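Local coordinates for calcium binding protein (Fasciola hepatica, PDB 5FX0) that probably binds calcium as a whole protein whose natural sequence also carries EF-hands, this chain being its dynein light chain-like domain, at residues A[26-30]-A[58-63]; A[33-38]-A[51-55]; A[43-48]-A[93-97]; A[66-72]-A[96-102]. All coordinates share one frame; numbering follows the deposited sequence.

Contact 1 (A[26-30]-A[58-63]); sequences RQVEV and YMDEKY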
loop_
_atom_site.group_PDB
_atom_site.type_symbol
_atom_site.label_atom_id
_atom_site.label_comp_id
_atom_site.label_asym_id
_atom_site.label_seq_id
_atom_site.Cartn_x
_atom_site.Cartn_y
_atom_site.Cartn_z
ATOM N N ARG A 26 14.582 -16.092 -0.307
ATOM C CA ARG A 26 14.341 -14.654 -0.270
ATOM C C ARG A 26 13.308 -14.257 0.767
ATOM O O ARG A 26 13.479 -13.239 1.428
ATOM C CB ARG A 26 13.928 -14.140 -1.621
ATOM C CG ARG A 26 15.054 -14.202 -2.617
ATOM C CD ARG A 26 14.656 -13.458 -3.871
ATOM N NE ARG A 26 15.551 -13.748 -4.967
ATOM C CZ ARG A 26 15.456 -13.203 -6.171
ATOM N NH1 ARG A 26 14.512 -12.308 -6.444
ATOM N NH2 ARG A 26 16.332 -13.548 -7.107
ATOM N N GLN A 27 12.249 -15.046 0.904
ATOM C CA GLN A 27 11.265 -14.826 1.966
ATOM C C GLN A 27 11.955 -14.738 3.309
ATOM O O GLN A 27 11.644 -13.857 4.083
ATOM C CB GLN A 27 10.212 -15.945 2.052
ATOM C CG GLN A 27 9.322 -16.130 0.830
ATOM C CD GLN A 27 8.516 -17.418 0.903
ATOM O OE1 GLN A 27 7.908 -17.727 1.927
ATOM N NE2 GLN A 27 8.485 -18.149 -0.186
ATOM N N VAL A 28 12.877 -15.658 3.585
ATOM C CA VAL A 28 13.602 -15.671 4.854
ATOM C C VAL A 28 14.445 -14.390 5.004
ATOM O O VAL A 28 14.360 -13.751 6.026
ATOM C CB VAL A 28 14.470 -16.958 5.029
ATOM C CG1 VAL A 28 15.377 -16.874 6.270
ATOM C CG2 VAL A 28 13.579 -18.196 5.139
ATOM N N GLU A 29 15.220 -14.009 3.989
ATOM C CA GLU A 29 16.051 -12.783 4.065
ATOM C C GLU A 29 15.231 -11.523 4.299
ATOM O O GLU A 29 15.561 -10.707 5.157
ATOM C CB GLU A 29 16.838 -12.558 2.782
ATOM C CG GLU A 29 17.967 -13.531 2.542
ATOM C CD GLU A 29 18.761 -13.201 1.287
ATOM O OE1 GLU A 29 18.151 -12.827 0.250
ATOM O OE2 GLU A 29 20.008 -13.332 1.340
ATOM N N VAL A 30 14.170 -11.372 3.516
ATOM C CA VAL A 30 13.309 -10.208 3.596
ATOM C C VAL A 30 12.637 -10.108 4.966
ATOM O O VAL A 30 12.617 -9.023 5.568
ATOM C CB VAL A 30 12.248 -10.229 2.482
ATOM C CG1 VAL A 30 11.191 -9.158 2.679
ATOM C CG2 VAL A 30 12.916 -10.042 1.128
ATOM N N TYR A 58 17.218 -1.790 0.885
ATOM C CA TYR A 58 17.824 -3.128 1.033
ATOM C C TYR A 58 17.477 -4.044 -0.145
ATOM O O TYR A 58 18.330 -4.754 -0.674
ATOM C CB TYR A 58 17.393 -3.773 2.358
ATOM C CG TYR A 58 17.718 -5.248 2.520
ATOM C CD1 TYR A 58 18.973 -5.672 2.992
ATOM C CD2 TYR A 58 16.755 -6.230 2.236
ATOM C CE1 TYR A 58 19.252 -7.026 3.157
ATOM C CE2 TYR A 58 17.029 -7.580 2.389
ATOM C CZ TYR A 58 18.267 -7.975 2.858
ATOM O OH TYR A 58 18.515 -9.322 3.002
ATOM N N MET A 59 16.225 -3.987 -0.580
ATOM C CA MET A 59 15.769 -4.845 -1.643
ATOM C C MET A 59 16.153 -4.381 -3.027
ATOM O O MET A 59 16.364 -5.208 -3.897
ATOM C CB MET A 59 14.274 -5.010 -1.531
ATOM C CG MET A 59 13.939 -5.701 -0.225
ATOM S SD MET A 59 12.370 -6.524 -0.339
ATOM C CE MET A 59 11.287 -5.100 -0.362
ATOM N N ASP A 60 16.193 -3.075 -3.238
ATOM C CA ASP A 60 16.743 -2.500 -4.470
ATOM C C ASP A 60 18.201 -3.002 -4.651
ATOM O O ASP A 60 18.546 -3.584 -5.674
ATOM C CB ASP A 60 16.681 -0.938 -4.445
ATOM C CG ASP A 60 15.277 -0.354 -4.796
ATOM O OD1 ASP A 60 14.386 -1.046 -5.321
ATOM O OD2 ASP A 60 15.056 0.846 -4.557
ATOM N N GLU A 61 19.014 -2.812 -3.620
ATOM C CA GLU A 61 20.426 -3.220 -3.622
ATOM C C GLU A 61 20.643 -4.731 -3.775
ATOM O O GLU A 61 21.551 -5.154 -4.490
ATOM C CB GLU A 61 21.117 -2.741 -2.340
ATOM C CG GLU A 61 21.263 -1.225 -2.230
ATOM C CD GLU A 61 21.425 -0.746 -0.793
ATOM O OE1 GLU A 61 21.891 -1.531 0.065
ATOM O OE2 GLU A 61 21.079 0.426 -0.515
ATOM N N LYS A 62 19.805 -5.529 -3.113
ATOM C CA LYS A 62 19.968 -6.981 -3.060
ATOM C C LYS A 62 19.236 -7.768 -4.159
ATOM O O LYS A 62 19.673 -8.861 -4.496
ATOM C CB LYS A 62 19.532 -7.488 -1.686
ATOM C CG LYS A 62 20.015 -8.890 -1.380
ATOM C CD LYS A 62 19.932 -9.204 0.100
ATOM C CE LYS A 62 20.633 -10.516 0.407
ATOM N NZ LYS A 62 22.105 -10.457 0.191
ATOM N N TYR A 63 18.126 -7.242 -4.693
ATOM C CA TYR A 63 17.377 -7.915 -5.774
ATOM C C TYR A 63 17.148 -7.043 -7.007
ATOM O O TYR A 63 16.371 -7.419 -7.895
ATOM C CB TYR A 63 16.013 -8.446 -5.272
ATOM C CG TYR A 63 16.096 -9.193 -3.954
ATOM C CD1 TYR A 63 16.856 -10.357 -3.830
ATOM C CD2 TYR A 63 15.436 -8.713 -2.821
ATOM C CE1 TYR A 63 16.960 -11.020 -2.611
ATOM C CE2 TYR A 63 15.527 -9.370 -1.611
ATOM C CZ TYR A 63 16.289 -10.518 -1.506
ATOM O OH TYR A 63 16.368 -11.130 -0.283
#

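Contact 2 (A[33-38]-A[51-55]); sequences KFKSLV and VAQDM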
loop_
_atom_site.group_PDB
_atom_site.type_symbol
_atom_site.label_atom_id
_atom_site.label_comp_id
_atom_site.label_asym_id
_atom_site.label_seq_id
_atom_site.Cartn_x
_atom_site.Cartn_y
_atom_site.Cartn_z
ATOM N N LYS A 33 15.280 -9.337 7.856
ATOM C CA LYS A 33 15.559 -7.903 7.711
ATOM C C LYS A 33 14.456 -7.022 8.302
ATOM O O LYS A 33 14.741 -6.090 9.067
ATOM C CB LYS A 33 15.798 -7.529 6.237
ATOM C CG LYS A 33 16.236 -6.092 6.009
ATOM C CD LYS A 33 17.677 -5.888 6.431
ATOM C CE LYS A 33 18.081 -4.414 6.492
ATOM N NZ LYS A 33 19.099 -4.205 7.566
ATOM N N PHE A 34 13.200 -7.310 7.974
ATOM C CA PHE A 34 12.112 -6.530 8.556
ATOM C C PHE A 34 12.107 -6.605 10.093
ATOM O O PHE A 34 11.888 -5.599 10.766
ATOM C CB PHE A 34 10.769 -6.981 8.027
ATOM C CG PHE A 34 9.639 -6.076 8.404
ATOM C CD1 PHE A 34 9.424 -4.909 7.712
ATOM C CD2 PHE A 34 8.805 -6.382 9.454
ATOM C CE1 PHE A 34 8.379 -4.063 8.036
ATOM C CE2 PHE A 34 7.741 -5.549 9.779
ATOM C CZ PHE A 34 7.528 -4.390 9.066
ATOM N N LYS A 35 12.308 -7.812 10.611
ATOM C CA LYS A 35 12.398 -8.086 12.053
ATOM C C LYS A 35 13.449 -7.173 12.719
ATOM O O LYS A 35 13.175 -6.537 13.727
ATOM C CB LYS A 35 12.770 -9.557 12.266
ATOM C CG LYS A 35 12.230 -10.228 13.507
ATOM C CD LYS A 35 12.523 -11.734 13.459
ATOM C CE LYS A 35 11.996 -12.485 14.674
ATOM N NZ LYS A 35 12.854 -12.293 15.875
ATOM N N SER A 36 14.639 -7.105 12.136
ATOM C CA SER A 36 15.742 -6.361 12.758
ATOM C C SER A 36 15.527 -4.861 12.613
ATOM O O SER A 36 15.867 -4.103 13.523
ATOM C CB SER A 36 17.104 -6.760 12.175
ATOM O OG SER A 36 17.472 -5.906 11.109
ATOM N N LEU A 37 14.961 -4.437 11.479
ATOM C CA LEU A 37 14.672 -3.025 11.270
ATOM C C LEU A 37 13.624 -2.497 12.235
ATOM O O LEU A 37 13.781 -1.386 12.764
ATOM C CB LEU A 37 14.252 -2.737 9.834
ATOM C CG LEU A 37 15.316 -2.864 8.744
ATOM C CD1 LEU A 37 14.663 -2.593 7.405
ATOM C CD2 LEU A 37 16.469 -1.893 8.976
ATOM N N VAL A 38 12.576 -3.284 12.484
ATOM C CA VAL A 38 11.484 -2.852 13.366
ATOM C C VAL A 38 11.936 -2.878 14.825
ATOM O O VAL A 38 11.556 -2.025 15.605
ATOM C CB VAL A 38 10.213 -3.716 13.185
ATOM C CG1 VAL A 38 9.118 -3.309 14.148
ATOM C CG2 VAL A 38 9.665 -3.588 11.773
ATOM N N VAL A 51 11.506 2.680 8.411
ATOM C CA VAL A 51 11.529 1.231 8.164
ATOM C C VAL A 51 11.103 0.934 6.721
ATOM O O VAL A 51 11.778 0.158 6.046
ATOM C CB VAL A 51 10.657 0.451 9.163
ATOM C CG1 VAL A 51 10.610 -1.030 8.786
ATOM C CG2 VAL A 51 11.176 0.659 10.598
ATOM N N ALA A 52 10.044 1.585 6.235
ATOM C CA ALA A 52 9.593 1.368 4.855
ATOM C C ALA A 52 10.680 1.756 3.837
ATOM O O ALA A 52 10.872 1.082 2.810
ATOM C CB ALA A 52 8.302 2.121 4.578
ATOM N N GLN A 53 11.410 2.818 4.161
ATOM C CA GLN A 53 12.501 3.315 3.317
ATOM C C GLN A 53 13.672 2.348 3.267
ATOM O O GLN A 53 14.120 1.991 2.183
ATOM C CB GLN A 53 12.980 4.683 3.802
ATOM C CG GLN A 53 13.846 5.431 2.798
ATOM C CD GLN A 53 14.556 6.627 3.409
ATOM O OE1 GLN A 53 15.614 7.028 2.940
ATOM N NE2 GLN A 53 13.980 7.198 4.464
ATOM N N ASP A 54 14.152 1.924 4.428
ATOM C CA ASP A 54 15.242 0.924 4.505
ATOM C C ASP A 54 14.904 -0.451 3.912
ATOM O O ASP A 54 15.754 -1.092 3.287
ATOM C CB ASP A 54 15.732 0.764 5.946
ATOM C CG ASP A 54 16.256 2.081 6.534
ATOM O OD1 ASP A 54 16.739 2.946 5.753
ATOM O OD2 ASP A 54 16.161 2.255 7.776
ATOM N N MET A 55 13.669 -0.900 4.080
ATOM C CA MET A 55 13.244 -2.092 3.369
ATOM C C MET A 55 13.406 -1.904 1.856
ATOM O O MET A 55 13.998 -2.748 1.187
ATOM C CB MET A 55 11.798 -2.480 3.705
ATOM C CG MET A 55 11.637 -3.181 5.021
ATOM S SD MET A 55 12.455 -4.777 5.169
ATOM C CE MET A 55 11.712 -5.702 3.825
#

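Contact 3 (A[43-48]-A[93-97]); sequences GKDEEM and GRHIC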
loop_
_atom_site.group_PDB
_atom_site.type_symbol
_atom_site.label_atom_id
_atom_site.label_comp_id
_atom_site.label_asym_id
_atom_site.label_seq_id
_atom_site.Cartn_x
_atom_site.Cartn_y
_atom_site.Cartn_z
ATOM N N GLY A 43 9.801 -0.664 17.451
ATOM C CA GLY A 43 8.420 -0.769 16.971
ATOM C C GLY A 43 7.579 0.506 16.969
ATOM O O GLY A 43 6.358 0.422 16.839
ATOM N N LYS A 44 8.210 1.679 17.082
ATOM C CA LYS A 44 7.476 2.952 17.162
ATOM C C LYS A 44 6.745 3.208 15.847
ATOM O O LYS A 44 7.259 2.871 14.784
ATOM C CB LYS A 44 8.420 4.140 17.411
ATOM C CG LYS A 44 9.288 4.109 18.663
ATOM C CD LYS A 44 10.244 5.309 18.689
ATOM C CE LYS A 44 11.610 4.977 19.278
ATOM N NZ LYS A 44 11.573 4.592 20.720
ATOM N N ASP A 45 5.577 3.839 15.913
ATOM C CA ASP A 45 4.790 4.129 14.701
ATOM C C ASP A 45 5.319 5.300 13.848
ATOM O O ASP A 45 5.379 5.186 12.618
ATOM C CB ASP A 45 3.303 4.301 15.040
ATOM C CG ASP A 45 2.568 2.962 15.135
ATOM O OD1 ASP A 45 3.214 1.908 15.378
ATOM O OD2 ASP A 45 1.334 2.967 14.948
ATOM N N GLU A 46 5.743 6.389 14.486
ATOM C CA GLU A 46 6.429 7.480 13.774
ATOM C C GLU A 46 7.826 7.122 13.230
ATOM O O GLU A 46 8.482 7.962 12.611
ATOM C CB GLU A 46 6.556 8.705 14.675
ATOM C CG GLU A 46 5.228 9.358 15.018
ATOM C CD GLU A 46 5.316 10.877 15.039
ATOM O OE1 GLU A 46 6.181 11.415 15.765
ATOM O OE2 GLU A 46 4.521 11.531 14.327
ATOM N N GLU A 47 8.287 5.901 13.487
ATOM C CA GLU A 47 9.502 5.362 12.881
ATOM C C GLU A 47 9.268 4.520 11.611
ATOM O O GLU A 47 10.240 4.111 10.956
ATOM C CB GLU A 47 10.245 4.510 13.930
ATOM C CG GLU A 47 11.044 5.322 14.938
ATOM C CD GLU A 47 12.102 6.198 14.282
ATOM O OE1 GLU A 47 12.692 5.774 13.262
ATOM O OE2 GLU A 47 12.336 7.319 14.778
ATOM N N MET A 48 8.006 4.279 11.244
ATOM C CA MET A 48 7.702 3.260 10.232
ATOM C C MET A 48 8.008 3.708 8.799
ATOM O O MET A 48 8.475 2.902 7.977
ATOM C CB MET A 48 6.267 2.741 10.387
ATOM C CG MET A 48 6.058 1.811 11.568
ATOM S SD MET A 48 7.014 0.269 11.514
ATOM C CE MET A 48 8.301 0.636 12.706
ATOM N N GLY A 93 3.742 -8.926 14.244
ATOM C CA GLY A 93 2.921 -8.310 15.276
ATOM C C GLY A 93 1.755 -7.529 14.717
ATOM O O GLY A 93 0.907 -8.068 14.001
ATOM N N ARG A 94 1.726 -6.246 15.035
ATOM C CA ARG A 94 0.671 -5.350 14.559
ATOM C C ARG A 94 0.905 -4.793 13.155
ATOM O O ARG A 94 -0.029 -4.294 12.517
ATOM C CB ARG A 94 0.459 -4.196 15.557
ATOM C CG ARG A 94 1.563 -3.163 15.687
ATOM C CD ARG A 94 1.097 -2.018 16.597
ATOM N NE ARG A 94 2.055 -0.919 16.631
ATOM C CZ ARG A 94 3.215 -0.918 17.305
ATOM N NH1 ARG A 94 3.601 -1.962 18.047
ATOM N NH2 ARG A 94 4.005 0.151 17.237
ATOM N N HIS A 95 2.146 -4.843 12.695
ATOM C CA HIS A 95 2.503 -4.326 11.384
ATOM C C HIS A 95 2.410 -5.364 10.272
ATOM O O HIS A 95 2.774 -6.522 10.457
ATOM C CB HIS A 95 3.902 -3.758 11.443
ATOM C CG HIS A 95 4.014 -2.628 12.402
ATOM N ND1 HIS A 95 3.296 -1.461 12.251
ATOM C CD2 HIS A 95 4.718 -2.497 13.547
ATOM C CE1 HIS A 95 3.572 -0.648 13.249
ATOM N NE2 HIS A 95 4.428 -1.256 14.052
ATOM N N ILE A 96 1.905 -4.914 9.128
ATOM C CA ILE A 96 1.806 -5.703 7.906
ATOM C C ILE A 96 2.762 -5.018 6.960
ATOM O O ILE A 96 2.684 -3.812 6.790
ATOM C CB ILE A 96 0.374 -5.696 7.314
ATOM C CG1 ILE A 96 -0.585 -6.506 8.211
ATOM C CG2 ILE A 96 0.361 -6.237 5.879
ATOM C CD1 ILE A 96 -2.058 -6.183 8.011
ATOM N N CYS A 97 3.663 -5.789 6.359
ATOM C CA CYS A 97 4.544 -5.296 5.320
ATOM C C CYS A 97 4.111 -5.813 3.948
ATOM O O CYS A 97 4.027 -7.002 3.742
ATOM C CB CYS A 97 5.982 -5.706 5.615
ATOM S SG CYS A 97 7.134 -5.132 4.364
#

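Contact 4 (A[66-72]-A[96-102]); sequences VWQCVIL and ICLAWRT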
loop_
_atom_site.group_PDB
_atom_site.type_symbol
_atom_site.label_atom_id
_atom_site.label_comp_id
_atom_site.label_asym_id
_atom_site.label_seq_id
_atom_site.Cartn_x
_atom_site.Cartn_y
_atom_site.Cartn_z
ATOM N N VAL A 66 12.805 -1.777 -9.322
ATOM C CA VAL A 66 12.458 -0.790 -8.291
ATOM C C VAL A 66 11.413 -1.421 -7.345
ATOM O O VAL A 66 10.340 -1.865 -7.793
ATOM C CB VAL A 66 11.827 0.477 -8.908
ATOM C CG1 VAL A 66 11.687 1.564 -7.854
ATOM C CG2 VAL A 66 12.653 1.006 -10.072
ATOM N N TRP A 67 11.721 -1.451 -6.047
ATOM C CA TRP A 67 10.764 -1.928 -5.031
ATOM C C TRP A 67 9.896 -0.810 -4.454
ATOM O O TRP A 67 10.306 0.336 -4.445
ATOM C CB TRP A 67 11.489 -2.669 -3.922
ATOM C CG TRP A 67 12.066 -3.946 -4.414
ATOM C CD1 TRP A 67 13.247 -4.111 -5.064
ATOM C CD2 TRP A 67 11.476 -5.243 -4.330
ATOM N NE1 TRP A 67 13.443 -5.430 -5.378
ATOM C CE2 TRP A 67 12.375 -6.152 -4.935
ATOM C CE3 TRP A 67 10.280 -5.735 -3.789
ATOM C CZ2 TRP A 67 12.125 -7.516 -5.008
ATOM C CZ3 TRP A 67 10.027 -7.093 -3.887
ATOM C CH2 TRP A 67 10.948 -7.965 -4.496
ATOM N N GLN A 68 8.666 -1.169 -4.073
ATOM C CA GLN A 68 7.736 -0.355 -3.269
ATOM C C GLN A 68 7.574 -1.121 -1.969
ATOM O O GLN A 68 7.535 -2.350 -1.986
ATOM C CB GLN A 68 6.324 -0.277 -3.866
ATOM C CG GLN A 68 6.190 -0.288 -5.375
ATOM C CD GLN A 68 6.564 1.031 -5.982
ATOM O OE1 GLN A 68 7.116 1.898 -5.309
ATOM N NE2 GLN A 68 6.266 1.198 -7.260
ATOM N N CYS A 69 7.468 -0.405 -0.857
ATOM C CA CYS A 69 7.166 -0.989 0.446
ATOM C C CYS A 69 6.096 -0.146 1.114
ATOM O O CYS A 69 6.192 1.083 1.153
ATOM C CB CYS A 69 8.401 -1.075 1.348
ATOM S SG CYS A 69 8.047 -1.916 2.924
ATOM N N VAL A 70 5.063 -0.813 1.604
ATOM C CA VAL A 70 3.999 -0.197 2.361
ATOM C C VAL A 70 3.905 -0.963 3.671
ATOM O O VAL A 70 3.906 -2.195 3.677
ATOM C CB VAL A 70 2.654 -0.249 1.601
ATOM C CG1 VAL A 70 1.503 0.269 2.455
ATOM C CG2 VAL A 70 2.724 0.572 0.334
ATOM N N ILE A 71 3.835 -0.235 4.780
ATOM C CA ILE A 71 3.618 -0.825 6.081
ATOM C C ILE A 71 2.293 -0.314 6.566
ATOM O O ILE A 71 1.986 0.876 6.418
ATOM C CB ILE A 71 4.730 -0.471 7.071
ATOM C CG1 ILE A 71 6.080 -0.911 6.516
ATOM C CG2 ILE A 71 4.516 -1.164 8.409
ATOM C CD1 ILE A 71 7.231 -0.501 7.410
ATOM N N LEU A 72 1.501 -1.205 7.144
ATOM C CA LEU A 72 0.234 -0.800 7.680
ATOM C C LEU A 72 -0.234 -1.642 8.828
ATOM O O LEU A 72 0.365 -2.635 9.169
ATOM C CB LEU A 72 -0.818 -0.783 6.589
ATOM C CG LEU A 72 -1.121 -2.127 5.950
ATOM C CD1 LEU A 72 -2.608 -2.411 6.008
ATOM C CD2 LEU A 72 -0.634 -2.101 4.515
ATOM N N ILE A 96 1.905 -4.914 9.128
ATOM C CA ILE A 96 1.806 -5.703 7.906
ATOM C C ILE A 96 2.762 -5.018 6.960
ATOM O O ILE A 96 2.684 -3.812 6.790
ATOM C CB ILE A 96 0.374 -5.696 7.314
ATOM C CG1 ILE A 96 -0.585 -6.506 8.211
ATOM C CG2 ILE A 96 0.361 -6.237 5.879
ATOM C CD1 ILE A 96 -2.058 -6.183 8.011
ATOM N N CYS A 97 3.663 -5.789 6.359
ATOM C CA CYS A 97 4.544 -5.296 5.320
ATOM C C CYS A 97 4.111 -5.813 3.948
ATOM O O CYS A 97 4.027 -7.002 3.742
ATOM C CB CYS A 97 5.982 -5.706 5.615
ATOM S SG CYS A 97 7.134 -5.132 4.364
ATOM N N LEU A 98 3.836 -4.895 3.035
ATOM C CA LEU A 98 3.625 -5.184 1.639
ATOM C C LEU A 98 4.845 -4.660 0.877
ATOM O O LEU A 98 5.151 -3.485 0.948
ATOM C CB LEU A 98 2.366 -4.482 1.122
ATOM C CG LEU A 98 1.092 -4.621 1.948
ATOM C CD1 LEU A 98 -0.004 -3.805 1.277
ATOM C CD2 LEU A 98 0.646 -6.081 2.125
ATOM N N ALA A 99 5.530 -5.531 0.153
ATOM C CA ALA A 99 6.672 -5.129 -0.686
ATOM C C ALA A 99 6.567 -5.838 -2.014
ATOM O O ALA A 99 6.276 -7.016 -2.063
ATOM C CB ALA A 99 8.006 -5.457 0.001
ATOM N N TRP A 100 6.792 -5.119 -3.089
ATOM C CA TRP A 100 6.763 -5.718 -4.399
ATOM C C TRP A 100 7.573 -4.911 -5.392
ATOM O O TRP A 100 7.930 -3.757 -5.155
ATOM C CB TRP A 100 5.326 -5.879 -4.864
ATOM C CG TRP A 100 4.671 -4.604 -5.179
ATOM C CD1 TRP A 100 4.574 -4.030 -6.399
ATOM C CD2 TRP A 100 4.008 -3.732 -4.269
ATOM N NE1 TRP A 100 3.901 -2.852 -6.316
ATOM C CE2 TRP A 100 3.536 -2.641 -5.016
ATOM C CE3 TRP A 100 3.759 -3.768 -2.903
ATOM C CZ2 TRP A 100 2.827 -1.579 -4.435
ATOM C CZ3 TRP A 100 3.054 -2.717 -2.321
ATOM C CH2 TRP A 100 2.597 -1.640 -3.084
ATOM N N ARG A 101 7.877 -5.538 -6.507
ATOM C CA ARG A 101 8.814 -4.995 -7.445
ATOM C C ARG A 101 8.092 -4.695 -8.733
ATOM O O ARG A 101 7.202 -5.438 -9.137
ATOM C CB ARG A 101 9.935 -5.984 -7.679
ATOM C CG ARG A 101 11.164 -5.329 -8.291
ATOM C CD ARG A 101 11.731 -6.092 -9.475
ATOM N NE ARG A 101 12.977 -6.754 -9.109
ATOM C CZ ARG A 101 13.353 -7.972 -9.494
ATOM N NH1 ARG A 101 12.577 -8.753 -10.259
ATOM N NH2 ARG A 101 14.535 -8.422 -9.085
ATOM N N THR A 102 8.478 -3.597 -9.367
ATOM C CA THR A 102 7.865 -3.146 -10.617
ATOM C C THR A 102 8.968 -2.965 -11.684
ATOM O O THR A 102 10.098 -2.590 -11.330
ATOM C CB THR A 102 7.046 -1.848 -10.366
ATOM O OG1 THR A 102 6.398 -1.426 -11.572
ATOM C CG2 THR A 102 7.922 -0.699 -9.807
#

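Contact 1 (A[26-30]-A[58-63])
R26 overlaps the CD1–CE1 side of Y63: its chain, extended from CG to NE, places CD 3.6 Å from CE1 of Y63. The two side chains run alongside in opposing senses, and Y63 CD1 ends over one face of the guanidinium, whose plane lies 16° from that of the ring. At the far end of the ring the Y63 hydroxyl donates to E29 OE1 at 2.5 Å, a short bond that meets the anti side of the carboxylate, 31° out of its plane. K62 comes across E29 nearly perpendicular to it. A bend at chi4 (67°) turns its amine off the line of the chain, so CE, not NZ, lies nearest the acid; the salt bridge from K62 NZ to E29 OE2 is long, 3.7 Å. These residues face each other between helices 24-40 and 48-63, the antiparallel helix pair of the dynein light chain fold, whose axes here stay 12.3 Å apart, a separation bridged by long side chains. Deeper in, V30 CG2 packs against both Y63 CE2 at 3.8 Å and M59 SD at 3.9 Å. The Y58 hydroxyl rests near the E29 CB methylene.

Contact 2 (A[33-38]-A[51-55])
The antiparallel helix pair of the dynein light chain fold closes up here: the axes of 33-38 and 51-55 approach to 10.1 Å, with their directions 144° apart, and the contact is made of apolar groups without a hydrogen bond across it. M55 carries much of it. Its chain folds back at chi2 (-63°) and chi3, which carries SD to the rim of the F34 ring, 5.3 Å from the ring centroid and 87° off the normal. This is a Met-aromatic contact made at the edge of the ring, and M55 CG lies at the same edge, 3.9 Å from F34 CD1. The sulfur also touches one L37 methyl, SD to CD1 3.8 Å, so it lies between F34 and L37, with K33 CG a little further off. L37 CD1 also touches the preceding residue, D54, meeting its CB methylene at 3.8 Å. V51 works from the other end of the contact. Its CG1 branch, anti to the backbone N, is gathered by F34 CE1 at 3.8 Å and by V38 CG2 at 4.0 Å, with L37 CB a little further off. V38 CG2 in turn overlies one face of the F34 ring near its rim, so valine methyls and methionine approach that ring from different directions. Beneath the pair lies the sheet: F34 meets F90 edge-to-face and packs on I71, which V51 also touches, while M55 rests on C69. On the side of helix 48-63, A52 and Q53 pack on H79 and H82 of the second subunit.

Contact 3 (A[43-48]-A[93-97])
D45 OD1 is gripped by the R94 guanidinium: NH2 donates to it at 2.7 Å with an N-H...O angle of 162°, and NE adds a weak bond at 3.3 Å. The oxygen lies near the guanidinium plane, whereas NH2 meets the syn side of the carboxylate 33° out of its plane. R94 NH2 also lies beside the carbonyl O of G43, but the modelled distance is too short and the N-H poorly aimed, so this bond is doubtful. R94 CG stands between the backbone N and the carbonyl carbon (chi1 69°), and from there the chain runs extended past H95, its CG over the centre of one imidazole face. On the opposite face sits M48 SD, 3.9 Å from the ring centroid, a Met-aromatic contact made face-on. H95 is thus held as the middle layer, and its CE1 edge comes 3.3 Å from D45 OD1. The contact ties the loop between helices 24-40 and 48-63 to the start of strand 95-101, beside W77 of the second subunit, on which D45 and M48 pack. The acid would probably offset the arginine's charge and favour a positive polarisation of the imidazole edge turned to it.

Contact 4 (A[66-72]-A[96-102])
W67 and R101 face each other in a non-hydrogen-bonded pair, with the arginine's aliphatic part laid over the indole: R101 CB is 3.6 Å from the centroid of the W67 six-membered ring, only 6° off its normal, a CH-pi contact. The guanidinium runs on past the ring toward Y63 O, which NH2 approaches too closely in the model for the probable hydrogen bond to be taken at face value. The next pair, Q68 and W100, turns to the other side of the sheet and reverses the roles. W100 CG lies between the backbone N and the carbonyl carbon (chi1 70°), which swings the indole over its neighbour, and Q68 CB meets its six-membered ring face-on, 3.9 Å from the centroid. V70 CG2 reaches the same indole, 4.1 Å from W100 CH2. Further along that side L72 leans diagonally across, CD2 3.7 Å from L98 CD1. On the W67 side C69 and C97 also pack diagonally, SG to SG 3.6 Å, as unlinked thiols. Paired backbone bonds hold this antiparallel register, both of those between V70 and L98 being 2.8 Å. Helix 48-63 covers the face bearing W67 and A99 through M59, while Y76 lies against I96 and L98. Strand 87-92 flanks 95-101, and beyond 67-72 the sheet continues into an antiparallel strand of the second subunit, as in dynein light chain dimers.

Contacts 1 and 2 are successive levels of one helix pair, their centres 11 Å apart, joined where V30 CG1 meets M55 CE at 3.7 Å. Contact 4 joins two neighbouring strands of the sheet on which that pair lies. Contact 1 reaches it through D60 OD1, which accepts a probable hydrogen bond from W67 N at 2.8 Å, and contact 2 through V51 CG1, 3.7 Å from I71 CD1. Contact 3 closes the far end: its centre lies about 19 Å from that of contact 1, it shares I96 and C97 with contact 4, and G43 N probably donates a hydrogen bond to V38 O of contact 2 at 2.9 Å. Contacts 2, 3 and 4 all touch the second subunit.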